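Local coordinates for mandelate racemase / muconate lactonizing enzyme, C-terminal domain protein (Labrenzia alexandrii, PDB 4E5T) that is a magnesium-binding enolase-superfamily protein of the mandelate racemase/muconate lactonizing enzyme family that probably acts on a carboxylic acid substrate, at residues 275-289 with 302-316. Numbering follows the deposited sequence.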
ATOM      1  N   SER A 275     -10.589 -15.318   7.881  1.00 32.83           N
ATOM      2  CA  SER A 275      -9.592 -14.321   8.230  1.00 24.57           C
ATOM      3  C   SER A 275      -9.297 -13.433   7.010  1.00 29.26           C
ATOM      4  O   SER A 275      -9.357 -12.204   7.083  1.00 27.04           O
ATOM      5  CB  SER A 275      -8.326 -15.001   8.717  1.00 27.93           C
ATOM      6  OG  SER A 275      -7.273 -14.065   8.858  1.00 47.18           O
ATOM      7  N   ARG A 276      -9.010 -14.054   5.874  1.00 25.56           N
ATOM      8  CA  ARG A 276      -8.756 -13.295   4.655  1.00 29.91           C
ATOM      9  C   ARG A 276      -9.961 -12.453   4.186  1.00 34.62           C
ATOM     10  O   ARG A 276      -9.789 -11.295   3.774  1.00 31.64           O
ATOM     11  CB  ARG A 276      -8.260 -14.216   3.532  1.00 30.76           C
ATOM     12  CG  ARG A 276      -8.031 -13.500   2.204  1.00 31.88           C
ATOM     13  CD  ARG A 276      -7.424 -14.419   1.151  1.00 42.39           C
ATOM     14  NE  ARG A 276      -6.120 -14.906   1.569  1.00 43.97           N
ATOM     15  CZ  ARG A 276      -5.889 -16.132   2.020  1.00 38.27           C
ATOM     16  NH1 ARG A 276      -6.877 -17.013   2.082  1.00 32.99           N
ATOM     17  NH2 ARG A 276      -4.662 -16.478   2.395  1.00 42.92           N
ATOM     18  N   VAL A 277     -11.162 -13.033   4.236  1.00 23.49           N
ATOM     19  CA  VAL A 277     -12.383 -12.311   3.881  1.00 22.97           C
ATOM     20  C   VAL A 277     -12.473 -11.040   4.720  1.00 33.41           C
ATOM     21  O   VAL A 277     -12.602  -9.939   4.194  1.00 41.06           O
ATOM     22  CB  VAL A 277     -13.678 -13.151   4.137  1.00 28.03           C
ATOM     23  CG1 VAL A 277     -14.891 -12.248   4.193  1.00 22.42           C
ATOM     24  CG2 VAL A 277     -13.876 -14.226   3.083  1.00 14.07           C
ATOM     25  N   LEU A 278     -12.379 -11.204   6.033  1.00 36.84           N
ATOM     26  CA  LEU A 278     -12.501 -10.082   6.948  1.00 33.84           C
ATOM     27  C   LEU A 278     -11.461  -9.013   6.682  1.00 32.12           C
ATOM     28  O   LEU A 278     -11.801  -7.847   6.518  1.00 28.18           O
ATOM     29  CB  LEU A 278     -12.408 -10.566   8.387  1.00 28.80           C
ATOM     30  CG  LEU A 278     -13.628 -11.400   8.749  1.00 26.29           C
ATOM     31  CD1 LEU A 278     -13.505 -11.970  10.167  1.00 13.68           C
ATOM     32  CD2 LEU A 278     -14.884 -10.555   8.560  1.00  9.85           C
ATOM     33  N   GLU A 279     -10.197  -9.417   6.620  1.00 32.41           N
ATOM     34  CA  GLU A 279      -9.112  -8.456   6.517  1.00 30.41           C
ATOM     35  C   GLU A 279      -9.079  -7.714   5.183  1.00 40.73           C
ATOM     36  O   GLU A 279      -8.790  -6.503   5.147  1.00 33.78           O
ATOM     37  CB  GLU A 279      -7.782  -9.109   6.843  1.00 35.88           C
ATOM     38  CG  GLU A 279      -7.592  -9.253   8.331  1.00 55.37           C
ATOM     39  CD  GLU A 279      -6.600 -10.323   8.706  1.00 70.32           C
ATOM     40  OE1 GLU A 279      -5.931 -10.869   7.796  1.00 72.00           O
ATOM     41  OE2 GLU A 279      -6.511 -10.617   9.917  1.00 77.23           O
ATOM     42  N   THR A 280      -9.403  -8.419   4.100  1.00 34.91           N
ATOM     43  CA  THR A 280      -9.409  -7.777   2.793  1.00 29.45           C
ATOM     44  C   THR A 280     -10.622  -6.904   2.648  1.00 31.47           C
ATOM     45  O   THR A 280     -10.676  -6.084   1.742  1.00 39.50           O
ATOM     46  CB  THR A 280      -9.416  -8.777   1.617  1.00 31.25           C
ATOM     47  OG1 THR A 280     -10.589  -9.584   1.695  1.00 37.69           O
ATOM     48  CG2 THR A 280      -8.186  -9.672   1.633  1.00 27.20           C
ATOM     49  N   GLY A 281     -11.597  -7.083   3.536  1.00 34.48           N
ATOM     50  CA  GLY A 281     -12.876  -6.401   3.416  1.00 29.91           C
ATOM     51  C   GLY A 281     -13.702  -6.944   2.260  1.00 39.91           C
ATOM     52  O   GLY A 281     -14.312  -6.180   1.518  1.00 51.39           O
ATOM     53  N   ALA A 282     -13.712  -8.264   2.091  1.00 37.05           N
ATOM     54  CA  ALA A 282     -14.495  -8.906   1.027  1.00 38.04           C
ATOM     55  C   ALA A 282     -15.980  -9.016   1.370  1.00 40.40           C
ATOM     56  O   ALA A 282     -16.818  -9.037   0.486  1.00 41.20           O
ATOM     57  CB  ALA A 282     -13.940 -10.273   0.712  1.00 34.56           C
ATOM     58  N   ALA A 283     -16.299  -9.099   2.656  1.00 36.60           N
ATOM     59  CA  ALA A 283     -17.682  -9.106   3.091  1.00 32.82           C
ATOM     60  C   ALA A 283     -17.793  -8.518   4.488  1.00 37.82           C
ATOM     61  O   ALA A 283     -16.823  -8.532   5.240  1.00 40.49           O
ATOM     62  CB  ALA A 283     -18.227 -10.500   3.065  1.00 38.36           C
ATOM     63  N   SER A 284     -18.968  -7.972   4.804  1.00 39.50           N
ATOM     64  CA  SER A 284     -19.300  -7.484   6.143  1.00 38.60           C
ATOM     65  C   SER A 284     -20.317  -8.410   6.818  1.00 39.71           C
ATOM     66  O   SER A 284     -20.620  -8.255   8.005  1.00 47.21           O
ATOM     67  CB  SER A 284     -19.852  -6.054   6.092  1.00 39.79           C
ATOM     68  OG  SER A 284     -20.908  -5.927   5.155  1.00 36.50           O
ATOM     69  N   ILE A 285     -20.848  -9.357   6.048  1.00 26.05           N
ATOM     70  CA  ILE A 285     -21.742 -10.381   6.568  1.00 28.59           C
ATOM     71  C   ILE A 285     -21.201 -11.769   6.221  1.00 37.42           C
ATOM     72  O   ILE A 285     -21.106 -12.128   5.029  1.00 31.44           O
ATOM     73  CB  ILE A 285     -23.160 -10.222   5.999  1.00 27.13           C
ATOM     74  CG1 ILE A 285     -23.781  -8.908   6.463  1.00 23.93           C
ATOM     75  CG2 ILE A 285     -24.044 -11.364   6.429  1.00 27.31           C
ATOM     76  CD1 ILE A 285     -24.955  -8.480   5.620  1.00 27.54           C
ATOM     77  N   LEU A 286     -20.841 -12.535   7.260  1.00 31.64           N
ATOM     78  CA  LEU A 286     -20.306 -13.890   7.095  1.00 22.10           C
ATOM     79  C   LEU A 286     -21.420 -14.900   7.115  1.00 33.11           C
ATOM     80  O   LEU A 286     -22.303 -14.829   7.970  1.00 42.09           O
ATOM     81  CB  LEU A 286     -19.370 -14.245   8.231  1.00 26.34           C
ATOM     82  CG  LEU A 286     -18.185 -13.321   8.402  1.00 35.18           C
ATOM     83  CD1 LEU A 286     -17.062 -14.032   9.183  1.00 25.65           C
ATOM     84  CD2 LEU A 286     -17.729 -12.846   7.027  1.00 28.51           C
ATOM     85  N   GLN A 287     -21.362 -15.861   6.200  1.00 32.72           N
ATOM     86  CA  GLN A 287     -22.372 -16.908   6.132  1.00 33.60           C
ATOM     87  C   GLN A 287     -21.812 -18.326   6.268  1.00 38.65           C
ATOM     88  O   GLN A 287     -21.931 -19.136   5.338  1.00 36.79           O
ATOM     89  CB  GLN A 287     -23.114 -16.801   4.820  1.00 20.51           C
ATOM     90  CG  GLN A 287     -23.408 -15.405   4.432  1.00 21.70           C
ATOM     91  CD  GLN A 287     -24.234 -15.355   3.180  1.00 38.56           C
ATOM     92  OE1 GLN A 287     -23.891 -15.969   2.166  1.00 46.17           O
ATOM     93  NE2 GLN A 287     -25.336 -14.637   3.239  1.00 39.95           N
ATOM     94  N   MET A 288     -21.212 -18.638   7.412  1.00 34.55           N
ATOM     95  CA  MET A 288     -20.724 -19.995   7.621  1.00 39.30           C
ATOM     96  C   MET A 288     -21.885 -20.963   7.545  1.00 42.77           C
ATOM     97  O   MET A 288     -22.968 -20.688   8.075  1.00 40.93           O
ATOM     98  CB  MET A 288     -20.084 -20.165   8.996  1.00 39.07           C
ATOM     99  CG  MET A 288     -19.107 -19.102   9.381  1.00 51.41           C
ATOM    100  SD  MET A 288     -19.790 -18.016  10.626  1.00 53.30           S
ATOM    101  CE  MET A 288     -21.486 -18.579  10.676  1.00 38.83           C
ATOM    102  N   ASN A 289     -21.660 -22.085   6.871  1.00 37.51           N
ATOM    103  CA  ASN A 289     -22.471 -23.269   7.090  1.00 36.59           C
ATOM    104  C   ASN A 289     -21.745 -24.095   8.143  1.00 41.91           C
ATOM    105  O   ASN A 289     -20.576 -24.432   7.977  1.00 49.81           O
ATOM    106  CB  ASN A 289     -22.616 -24.072   5.805  1.00 34.72           C
ATOM    107  CG  ASN A 289     -23.623 -25.198   5.928  1.00 38.98           C
ATOM    108  OD1 ASN A 289     -23.336 -26.261   6.478  1.00 28.60           O
ATOM    109  ND2 ASN A 289     -24.806 -24.975   5.392  1.00 51.78           N
ATOM    110  N   ILE A 302     -14.519 -17.792  14.351  1.00 20.85           N
ATOM    111  CA  ILE A 302     -14.782 -16.890  13.234  1.00 25.66           C
ATOM    112  C   ILE A 302     -15.740 -15.740  13.560  1.00 24.42           C
ATOM    113  O   ILE A 302     -15.563 -14.637  13.079  1.00 29.24           O
ATOM    114  CB  ILE A 302     -15.233 -17.638  11.989  1.00 26.69           C
ATOM    115  CG1 ILE A 302     -14.077 -18.488  11.463  1.00 22.69           C
ATOM    116  CG2 ILE A 302     -15.657 -16.673  10.920  1.00 27.05           C
ATOM    117  CD1 ILE A 302     -14.521 -19.581  10.551  1.00 27.89           C
ATOM    118  N   ALA A 303     -16.732 -15.969  14.406  1.00 29.35           N
ATOM    119  CA  ALA A 303     -17.652 -14.884  14.744  1.00 24.31           C
ATOM    120  C   ALA A 303     -17.015 -13.833  15.663  1.00 34.88           C
ATOM    121  O   ALA A 303     -17.439 -12.680  15.684  1.00 44.56           O
ATOM    122  CB  ALA A 303     -18.936 -15.419  15.321  1.00 10.02           C
ATOM    123  N   ALA A 304     -15.980 -14.207  16.400  1.00 31.50           N
ATOM    124  CA  ALA A 304     -15.286 -13.209  17.217  1.00 28.39           C
ATOM    125  C   ALA A 304     -14.365 -12.383  16.338  1.00 35.31           C
ATOM    126  O   ALA A 304     -14.137 -11.190  16.581  1.00 40.54           O
ATOM    127  CB  ALA A 304     -14.491 -13.865  18.355  1.00 20.76           C
ATOM    128  N   MET A 305     -13.809 -13.027  15.320  1.00 32.97           N
ATOM    129  CA  MET A 305     -13.002 -12.296  14.371  1.00 36.59           C
ATOM    130  C   MET A 305     -13.836 -11.199  13.690  1.00 38.53           C
ATOM    131  O   MET A 305     -13.415 -10.048  13.598  1.00 42.05           O
ATOM    132  CB  MET A 305     -12.373 -13.245  13.367  1.00 36.32           C
ATOM    133  CG  MET A 305     -11.013 -13.713  13.785  1.00 35.04           C
ATOM    134  SD  MET A 305     -10.345 -14.825  12.559  1.00 63.59           S
ATOM    135  CE  MET A 305     -11.136 -16.345  13.007  1.00 13.95           C
ATOM    136  N   ALA A 306     -15.042 -11.542  13.265  1.00 40.33           N
ATOM    137  CA  ALA A 306     -15.915 -10.556  12.647  1.00 52.04           C
ATOM    138  C   ALA A 306     -16.251  -9.361  13.567  1.00 46.43           C
ATOM    139  O   ALA A 306     -16.531  -8.269  13.079  1.00 35.47           O
ATOM    140  CB  ALA A 306     -17.180 -11.225  12.119  1.00 52.70           C
ATOM    141  N   GLU A 307     -16.218  -9.559  14.886  1.00 43.47           N
ATOM    142  CA  GLU A 307     -16.459  -8.453  15.812  1.00 41.40           C
ATOM    143  C   GLU A 307     -15.350  -7.406  15.680  1.00 42.93           C
ATOM    144  O   GLU A 307     -15.587  -6.200  15.735  1.00 42.91           O
ATOM    145  CB  GLU A 307     -16.548  -8.943  17.252  1.00 34.55           C
ATOM    146  CG  GLU A 307     -17.674  -9.926  17.526  1.00 43.30           C
ATOM    147  CD  GLU A 307     -17.792 -10.290  19.016  1.00 53.54           C
ATOM    148  OE1 GLU A 307     -18.169  -9.385  19.809  1.00 58.04           O
ATOM    149  OE2 GLU A 307     -17.506 -11.465  19.389  1.00 40.99           O
ATOM    150  N   CYS A 308     -14.136  -7.880  15.472  1.00 43.49           N
ATOM    151  CA  CYS A 308     -12.999  -6.993  15.308  1.00 42.06           C
ATOM    152  C   CYS A 308     -13.048  -6.207  14.003  1.00 37.32           C
ATOM    153  O   CYS A 308     -12.307  -5.251  13.838  1.00 32.15           O
ATOM    154  CB  CYS A 308     -11.706  -7.799  15.342  1.00 39.51           C
ATOM    155  SG  CYS A 308     -11.344  -8.515  16.922  1.00 56.62           S
ATOM    156  N   HIS A 309     -13.908  -6.605  13.076  1.00 37.07           N
ATOM    157  CA  HIS A 309     -13.895  -5.992  11.754  1.00 39.23           C
ATOM    158  C   HIS A 309     -15.202  -5.329  11.303  1.00 43.79           C
ATOM    159  O   HIS A 309     -15.397  -5.113  10.099  1.00 28.65           O
ATOM    160  CB  HIS A 309     -13.454  -7.016  10.725  1.00 35.86           C
ATOM    161  CG  HIS A 309     -12.006  -7.349  10.813  1.00 41.45           C
ATOM    162  ND1 HIS A 309     -11.531  -8.384  11.585  1.00 43.77           N
ATOM    163  CD2 HIS A 309     -10.922  -6.761  10.259  1.00 43.53           C
ATOM    164  CE1 HIS A 309     -10.217  -8.438  11.488  1.00 46.22           C
ATOM    165  NE2 HIS A 309      -9.821  -7.461  10.688  1.00 48.51           N
ATOM    166  N   SER A 310     -16.070  -4.993  12.264  1.00 49.74           N
ATOM    167  CA  SER A 310     -17.392  -4.419  11.976  1.00 58.82           C
ATOM    168  C   SER A 310     -18.238  -5.327  11.064  1.00 45.38           C
ATOM    169  O   SER A 310     -18.790  -4.882  10.052  1.00 45.61           O
ATOM    170  CB  SER A 310     -17.276  -2.998  11.390  1.00 63.78           C
ATOM    171  OG  SER A 310     -18.021  -2.058  12.155  1.00 65.56           O
ATOM    172  N   ALA A 311     -18.345  -6.596  11.449  1.00 28.15           N
ATOM    173  CA  ALA A 311     -18.998  -7.600  10.620  1.00 30.79           C
ATOM    174  C   ALA A 311     -19.913  -8.538  11.424  1.00 34.40           C
ATOM    175  O   ALA A 311     -19.685  -8.814  12.617  1.00 21.62           O
ATOM    176  CB  ALA A 311     -17.954  -8.407   9.828  1.00 26.27           C
ATOM    177  N   GLN A 312     -20.937  -9.039  10.741  1.00 29.53           N
ATOM    178  CA  GLN A 312     -21.975  -9.828  11.380  1.00 26.66           C
ATOM    179  C   GLN A 312     -22.036 -11.261  10.870  1.00 32.78           C
ATOM    180  O   GLN A 312     -21.364 -11.640   9.907  1.00 38.19           O
ATOM    181  CB  GLN A 312     -23.325  -9.164  11.163  1.00 27.39           C
ATOM    182  CG  GLN A 312     -23.348  -7.707  11.552  1.00 31.38           C
ATOM    183  CD  GLN A 312     -24.688  -7.079  11.306  1.00 38.41           C
ATOM    184  OE1 GLN A 312     -24.958  -6.579  10.220  1.00 50.73           O
ATOM    185  NE2 GLN A 312     -25.549  -7.113  12.311  1.00 53.68           N
ATOM    186  N   ILE A 313     -22.854 -12.068  11.525  1.00 23.18           N
ATOM    187  CA  ILE A 313     -22.977 -13.445  11.109  1.00 25.10           C
ATOM    188  C   ILE A 313     -24.408 -13.781  10.726  1.00 33.86           C
ATOM    189  O   ILE A 313     -25.375 -13.345  11.359  1.00 43.03           O
ATOM    190  CB  ILE A 313     -22.422 -14.413  12.161  1.00 28.21           C
ATOM    191  CG1 ILE A 313     -23.340 -14.492  13.379  1.00 30.44           C
ATOM    192  CG2 ILE A 313     -21.001 -14.002  12.545  1.00 18.99           C
ATOM    193  CD1 ILE A 313     -22.955 -15.576  14.352  1.00 42.64           C
ATOM    194  N   ALA A 314     -24.521 -14.538   9.646  1.00 28.38           N
ATOM    195  CA  ALA A 314     -25.794 -14.942   9.099  1.00 25.64           C
ATOM    196  C   ALA A 314     -25.619 -16.376   8.615  1.00 32.48           C
ATOM    197  O   ALA A 314     -25.423 -16.624   7.417  1.00 32.26           O
ATOM    198  CB  ALA A 314     -26.161 -14.041   7.953  1.00 16.66           C
ATOM    199  N   PRO A 315     -25.657 -17.327   9.552  1.00 29.21           N
ATOM    200  CA  PRO A 315     -25.295 -18.700   9.202  1.00 32.65           C
ATOM    201  C   PRO A 315     -26.094 -19.217   8.017  1.00 39.19           C
ATOM    202  O   PRO A 315     -27.282 -18.909   7.874  1.00 41.91           O
ATOM    203  CB  PRO A 315     -25.598 -19.470  10.482  1.00 25.18           C
ATOM    204  CG  PRO A 315     -25.377 -18.449  11.560  1.00 25.94           C
ATOM    205  CD  PRO A 315     -25.913 -17.173  10.994  1.00 25.18           C
ATOM    206  N   HIS A 316     -25.405 -19.959   7.154  1.00 33.84           N
ATOM    207  CA  HIS A 316     -25.972 -20.471   5.921  1.00 23.84           C
ATOM    208  C   HIS A 316     -26.658 -21.798   6.143  1.00 35.03           C
ATOM    209  O   HIS A 316     -26.205 -22.622   6.946  1.00 42.63           O
ATOM    210  CB  HIS A 316     -24.864 -20.653   4.887  1.00 30.64           C
ATOM    211  CG  HIS A 316     -25.279 -21.470   3.707  1.00 34.04           C
ATOM    212  ND1 HIS A 316     -25.109 -22.834   3.655  1.00 35.91           N
ATOM    213  CD2 HIS A 316     -25.891 -21.122   2.553  1.00 41.34           C
ATOM    214  CE1 HIS A 316     -25.593 -23.292   2.517  1.00 48.09           C
ATOM    215  NE2 HIS A 316     -26.075 -22.273   1.829  1.00 49.49           N
TER
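L278 fits between helix 302-308 and the turn that follows it. Its CG lies beside the backbone N, anti to the carbonyl carbon (chi1 -68°), which sends CD1 to the helix, 3.6 Å from CB of M305 and against the backbone at A306, and CD2 to CB of A311; CB sits over one face of the H309 ring as a CH-pi contact. Deeper in, CD1 of L286 packs at 3.5 Å on CG2 of I302, with CB of A306 beside it, completing a tight, buried core. I313 shares the helix-side face of the sheet with L286, its end turned away onto L330, while I285 and Q312 point to the barrel interior, where CG2 of I285 meets CB of A314. Strands 285-286 and 312-313 are parallel neighbours in the C-terminal TIM barrel, joined through helix 296-308 as a beta-alpha-beta crossover. Their ladder runs from Q312 N to S284 O, L286 N to Q312 O and A314 N to L286 O, then past the strands with H316 N to M288 O. There ND2 of N289 donates to ND1 of H316 at 2.8 Å, amide and ring planes 52° apart; the imidazole is near the magnesium that E240 and E266 bind.

The H309-E279 end is looser, partly exposed and adjoins a second subunit. ND1 of H309 donates back, nearly straight (169°), to M305 O in the preceding helix, while E279 only brushes the ring with CG. With an alanine at H309, M305 O would probably lose its ND1-H donor, CB of L278 its ring cover, and E279 of the second subunit a weak bond.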